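Local coordinates for protein extracellular ligand-binding receptor (Sphaerobacter thermophilus, PDB 4ZPJ) that probably captures a small-molecule substrate outside the membrane for an ABC transporter, as a substrate-binding protein of the leucine-binding protein family, at residues A125-S130 with T150-Q155; M145-T150 with P166-V171. One frame throughout, in Å; residues are numbered along the deposited sequence.

Contact 1: A125-S130 with T150-Q155; sequences AGITLS and TNAGLQ
N151 reaches across to the backbone of T128: its ND2 gives a hydrogen bond of 2.8 Å to T128 O, lying in the carbonyl plane on a lone pair, with the acceptor almost exactly in the plane of the N151 amide. Two backbone bonds accompany it, T150 N to G126 O at 2.8 Å and A152 N to I127 O at 3.0 Å, and the CB of A152 lies 4.0 Å from I127 CG2. Farther along, L154 N makes a weak hydrogen bond to S130 OG (3.2 Å), and CB of L154 rests 3.7 Å from CB of S130, in the first turn of helix 130-142. Both segments leave the C-terminal ends of neighbouring parallel strands, 123-126 and 147-149, in the alpha/beta sheet of a type I periplasmic binding protein lobe. CG of N151 stands opposite its own backbone N (chi1 -169°), which carries the amide over to T128, while OD1 is weakly bonded to N70. An alanine here has no amide, which would probably leave T128 O without this donor and N70 without its weak partner. Behind these contacts, T128 OG1 is held by the backbone N of T62, and A133 touches both I127 and A152.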
loop_
_atom_site.group_PDB
_atom_site.type_symbol
_atom_site.label_atom_id
_atom_site.label_comp_id
_atom_site.label_asym_id
_atom_site.label_seq_id
_atom_site.Cartn_x
_atom_site.Cartn_y
_atom_site.Cartn_z
ATOM N N ALA A 125 -10.659 3.102 11.407
ATOM C CA ALA A 125 -9.425 2.962 10.627
ATOM C C ALA A 125 -9.325 1.526 10.171
ATOM O O ALA A 125 -9.834 0.622 10.837
ATOM C CB ALA A 125 -8.197 3.331 11.461
ATOM N N GLY A 126 -8.675 1.316 9.039
ATOM C CA GLY A 126 -8.370 -0.029 8.606
ATOM C C GLY A 126 -8.903 -0.344 7.220
ATOM O O GLY A 126 -8.641 0.429 6.241
ATOM N N ILE A 127 -9.595 -1.498 7.148
ATOM C CA ILE A 127 -10.151 -2.092 5.952
ATOM C C ILE A 127 -9.108 -2.716 5.041
ATOM O O ILE A 127 -8.407 -2.034 4.227
ATOM C CB ILE A 127 -11.009 -1.135 5.159
ATOM C CG1 ILE A 127 -11.986 -0.407 6.105
ATOM C CG2 ILE A 127 -11.695 -1.940 4.059
ATOM C CD1 ILE A 127 -12.973 0.485 5.379
ATOM N N THR A 128 -8.984 -4.026 5.181
ATOM C CA THR A 128 -7.905 -4.725 4.557
ATOM C C THR A 128 -8.208 -5.038 3.094
ATOM O O THR A 128 -7.399 -4.744 2.269
ATOM C CB THR A 128 -7.566 -6.004 5.357
ATOM O OG1 THR A 128 -7.273 -5.611 6.694
ATOM C CG2 THR A 128 -6.350 -6.760 4.765
ATOM N N LEU A 129 -9.359 -5.625 2.783
ATOM C CA LEU A 129 -9.623 -6.107 1.402
ATOM C C LEU A 129 -10.563 -5.187 0.626
ATOM O O LEU A 129 -11.511 -4.610 1.203
ATOM C CB LEU A 129 -10.201 -7.516 1.421
ATOM C CG LEU A 129 -9.278 -8.575 2.063
ATOM C CD1 LEU A 129 -9.928 -9.947 2.037
ATOM C CD2 LEU A 129 -7.893 -8.625 1.411
ATOM N N SER A 130 -10.304 -5.067 -0.675
ATOM C CA SER A 130 -11.129 -4.253 -1.545
ATOM C C SER A 130 -12.546 -4.730 -1.566
ATOM O O SER A 130 -13.462 -3.910 -1.541
ATOM C CB SER A 130 -10.592 -4.244 -2.992
ATOM O OG SER A 130 -9.326 -3.603 -3.058
ATOM N N THR A 150 -6.495 1.992 5.504
ATOM C CA THR A 150 -5.056 1.768 5.620
ATOM C C THR A 150 -4.525 0.741 4.620
ATOM O O THR A 150 -3.304 0.554 4.505
ATOM C CB THR A 150 -4.687 1.356 7.060
ATOM O OG1 THR A 150 -5.453 0.203 7.453
ATOM C CG2 THR A 150 -5.033 2.485 8.031
ATOM N N ASN A 151 -5.404 0.066 3.882
ATOM C CA ASN A 151 -4.891 -0.896 2.901
ATOM C C ASN A 151 -5.687 -0.935 1.642
ATOM O O ASN A 151 -5.233 -0.401 0.671
ATOM C CB ASN A 151 -4.720 -2.294 3.502
ATOM C CG ASN A 151 -3.954 -3.218 2.584
ATOM O OD1 ASN A 151 -2.736 -3.007 2.303
ATOM N ND2 ASN A 151 -4.662 -4.144 2.008
ATOM N N ALA A 152 -6.870 -1.545 1.652
ATOM C CA ALA A 152 -7.740 -1.697 0.483
ATOM C C ALA A 152 -7.494 -0.670 -0.641
ATOM O O ALA A 152 -7.861 0.490 -0.512
ATOM C CB ALA A 152 -9.189 -1.628 0.920
ATOM N N GLY A 153 -6.900 -1.106 -1.744
ATOM C CA GLY A 153 -6.377 -0.166 -2.757
ATOM C C GLY A 153 -7.356 0.033 -3.915
ATOM O O GLY A 153 -7.058 0.766 -4.885
ATOM N N LEU A 154 -8.506 -0.622 -3.810
ATOM C CA LEU A 154 -9.654 -0.421 -4.744
ATOM C C LEU A 154 -9.715 0.983 -5.381
ATOM O O LEU A 154 -9.996 1.984 -4.705
ATOM C CB LEU A 154 -10.978 -0.677 -3.995
ATOM C CG LEU A 154 -12.239 -0.677 -4.857
ATOM C CD1 LEU A 154 -12.190 -1.813 -5.878
ATOM C CD2 LEU A 154 -13.525 -0.777 -4.030
ATOM N N GLN A 155 -9.477 1.058 -6.676
ATOM C CA GLN A 155 -9.272 2.351 -7.302
ATOM C C GLN A 155 -10.480 3.258 -7.168
ATOM O O GLN A 155 -10.345 4.425 -6.820
ATOM C CB GLN A 155 -8.901 2.214 -8.776
ATOM C CG GLN A 155 -7.400 2.058 -9.046
ATOM C CD GLN A 155 -7.124 1.818 -10.532
ATOM O OE1 GLN A 155 -8.070 1.672 -11.306
ATOM N NE2 GLN A 155 -5.834 1.743 -10.933
#

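Contact 2: M145-T150 with P166-V171; sequences MPTIVT and PYLFRV
T147 and V149 pair with the chain from Y167 to V171 as neighbouring parallel strands, 147-149 and 168-170, the two strands of a beta-alpha-beta unit whose helix is 156-159. Strand 168-170 is the outermost on this side of the sheet. Four backbone hydrogen bonds join them. The tight part is the C-terminal end, where V149 N to F169 O (2.8 Å, N-H...O 177°) and V171 N to V149 O are nearly straight and V171 CG2 presses to 3.4 Å from V149 O. Side chains pack on both faces of the sheet. On one, CD2 of L168 comes alongside T147 CB (3.8 Å), and CG1 of V149, anti to its backbone N (chi1 177°), lies beside R170 CD; L157 covers this layer. The R170 guanidinium bonds the carbonyl oxygens of A152 and L154 through NH1. On the I148 and F169 face, CG2 of I148 meets CG1 of V171, just past the strand end, at 3.8 Å, the two side chains crossing; L369 packs against I148 and F169, and T147 O lies at the edge of the F169 ring, near its plane. The more solvent-facing side is at Y167, where the T147 N bond to Y167 O is bent (142°), although Y167 CB still approaches M145 O. The side chain of selenomethionine M145 packs on L140, and its carbonyl oxygen accepts T147 OG1 at 2.8 Å, the hydroxyl standing above the carbonyl plane.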
loop_
_atom_site.group_PDB
_atom_site.type_symbol
_atom_site.label_atom_id
_atom_site.label_comp_id
_atom_site.label_asym_id
_atom_site.label_seq_id
_atom_site.Cartn_x
_atom_site.Cartn_y
_atom_site.Cartn_z
HETATM N N MSE A 145 -19.609 8.426 9.135
HETATM C CA MSE A 145 -18.496 7.958 9.941
HETATM C C MSE A 145 -17.169 8.236 9.275
HETATM O O MSE A 145 -16.852 7.639 8.216
HETATM C CB MSE A 145 -18.648 6.454 10.041
HETATM C CG MSE A 145 -17.512 5.777 10.781
HETATM SE SE MSE A 145 -17.318 6.336 12.671
HETATM C CE MSE A 145 -19.219 6.220 13.182
ATOM N N PRO A 146 -16.345 9.073 9.906
ATOM C CA PRO A 146 -15.023 9.313 9.371
ATOM C C PRO A 146 -14.213 8.051 9.365
ATOM O O PRO A 146 -14.210 7.295 10.345
ATOM C CB PRO A 146 -14.429 10.369 10.338
ATOM C CG PRO A 146 -15.642 11.002 10.952
ATOM C CD PRO A 146 -16.562 9.827 11.147
ATOM N N THR A 147 -13.589 7.773 8.243
ATOM C CA THR A 147 -12.998 6.456 7.995
ATOM C C THR A 147 -11.625 6.644 7.374
ATOM O O THR A 147 -11.491 7.416 6.434
ATOM C CB THR A 147 -13.893 5.668 7.039
ATOM O OG1 THR A 147 -15.188 5.502 7.622
ATOM C CG2 THR A 147 -13.280 4.343 6.764
ATOM N N ILE A 148 -10.619 5.975 7.919
ATOM C CA ILE A 148 -9.251 6.063 7.408
ATOM C C ILE A 148 -8.872 4.673 6.854
ATOM O O ILE A 148 -8.632 3.738 7.628
ATOM C CB ILE A 148 -8.208 6.366 8.515
ATOM C CG1 ILE A 148 -8.603 7.498 9.438
ATOM C CG2 ILE A 148 -6.860 6.691 7.927
ATOM C CD1 ILE A 148 -8.603 8.831 8.869
ATOM N N VAL A 149 -8.821 4.542 5.538
ATOM C CA VAL A 149 -8.457 3.280 4.923
ATOM C C VAL A 149 -6.960 3.078 4.872
ATOM O O VAL A 149 -6.230 3.889 4.283
ATOM C CB VAL A 149 -9.020 3.189 3.524
ATOM C CG1 VAL A 149 -8.573 1.893 2.860
ATOM C CG2 VAL A 149 -10.532 3.209 3.642
ATOM N N THR A 150 -6.495 1.992 5.504
ATOM C CA THR A 150 -5.056 1.768 5.620
ATOM C C THR A 150 -4.525 0.741 4.620
ATOM O O THR A 150 -3.304 0.554 4.505
ATOM C CB THR A 150 -4.687 1.356 7.060
ATOM O OG1 THR A 150 -5.453 0.203 7.453
ATOM C CG2 THR A 150 -5.033 2.485 8.031
ATOM N N PRO A 166 -16.791 12.677 1.487
ATOM C CA PRO A 166 -15.980 13.433 2.478
ATOM C C PRO A 166 -15.696 12.652 3.766
ATOM O O PRO A 166 -14.772 12.987 4.483
ATOM C CB PRO A 166 -16.804 14.649 2.798
ATOM C CG PRO A 166 -18.095 14.535 2.048
ATOM C CD PRO A 166 -18.085 13.291 1.192
ATOM N N TYR A 167 -16.467 11.609 4.049
ATOM C CA TYR A 167 -16.170 10.771 5.195
ATOM C C TYR A 167 -15.039 9.753 4.946
ATOM O O TYR A 167 -14.494 9.243 5.903
ATOM C CB TYR A 167 -17.453 10.079 5.705
ATOM C CG TYR A 167 -18.458 11.080 6.171
ATOM C CD1 TYR A 167 -18.326 11.690 7.402
ATOM C CD2 TYR A 167 -19.548 11.419 5.395
ATOM C CE1 TYR A 167 -19.237 12.653 7.824
ATOM C CE2 TYR A 167 -20.467 12.371 5.815
ATOM C CZ TYR A 167 -20.292 12.992 7.019
ATOM O OH TYR A 167 -21.200 13.938 7.457
ATOM N N LEU A 168 -14.641 9.507 3.688
ATOM C CA LEU A 168 -13.618 8.498 3.360
ATOM C C LEU A 168 -12.267 9.101 2.982
ATOM O O LEU A 168 -12.191 9.936 2.107
ATOM C CB LEU A 168 -14.074 7.615 2.197
ATOM C CG LEU A 168 -15.472 7.010 2.393
ATOM C CD1 LEU A 168 -15.927 6.238 1.153
ATOM C CD2 LEU A 168 -15.501 6.137 3.621
ATOM N N PHE A 169 -11.241 8.664 3.681
ATOM C CA PHE A 169 -9.875 9.032 3.425
ATOM C C PHE A 169 -9.092 7.776 3.196
ATOM O O PHE A 169 -9.380 6.745 3.820
ATOM C CB PHE A 169 -9.275 9.760 4.648
ATOM C CG PHE A 169 -9.951 11.054 4.997
ATOM C CD1 PHE A 169 -11.151 11.060 5.718
ATOM C CD2 PHE A 169 -9.389 12.236 4.660
ATOM C CE1 PHE A 169 -11.795 12.260 6.030
ATOM C CE2 PHE A 169 -9.994 13.468 5.008
ATOM C CZ PHE A 169 -11.198 13.469 5.693
ATOM N N ARG A 170 -8.071 7.851 2.367
ATOM C CA ARG A 170 -7.201 6.710 2.171
ATOM C C ARG A 170 -5.764 7.092 2.325
ATOM O O ARG A 170 -5.319 8.063 1.710
ATOM C CB ARG A 170 -7.471 6.090 0.791
ATOM C CG ARG A 170 -6.587 4.909 0.497
ATOM C CD ARG A 170 -7.334 3.849 -0.296
ATOM N NE ARG A 170 -7.560 4.293 -1.631
ATOM C CZ ARG A 170 -8.286 3.668 -2.543
ATOM N NH1 ARG A 170 -8.900 2.501 -2.288
ATOM N NH2 ARG A 170 -8.379 4.197 -3.757
ATOM N N VAL A 171 -5.017 6.352 3.155
ATOM C CA VAL A 171 -3.620 6.738 3.440
ATOM C C VAL A 171 -2.629 5.744 2.832
ATOM O O VAL A 171 -1.406 5.912 2.968
ATOM C CB VAL A 171 -3.320 6.851 4.938
ATOM C CG1 VAL A 171 -4.156 7.930 5.595
ATOM C CG2 VAL A 171 -3.540 5.528 5.636
#

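How the contacts relate
The two contacts lie side by side in one lobe, their centres about 10 Å apart, and share T150, where strand 147-149 gives way to the loop of contact 1. Along the chain their segments alternate: 125-130, 145-150, 150-155, 166-171. Strand 147-149 is the middle member, bordered in the sheet by 123-126 and 168-170; G126 N bonds to I148 O at 2.8 Å. Contact 2 thus joins the edge strand to its neighbour, whereas contact 1 ties together loops beyond the strand ends. R170 of contact 2 also reaches the loop of contact 1. As in other type I binding proteins, loops at these C-terminal strand ends probably face the cleft between the lobes.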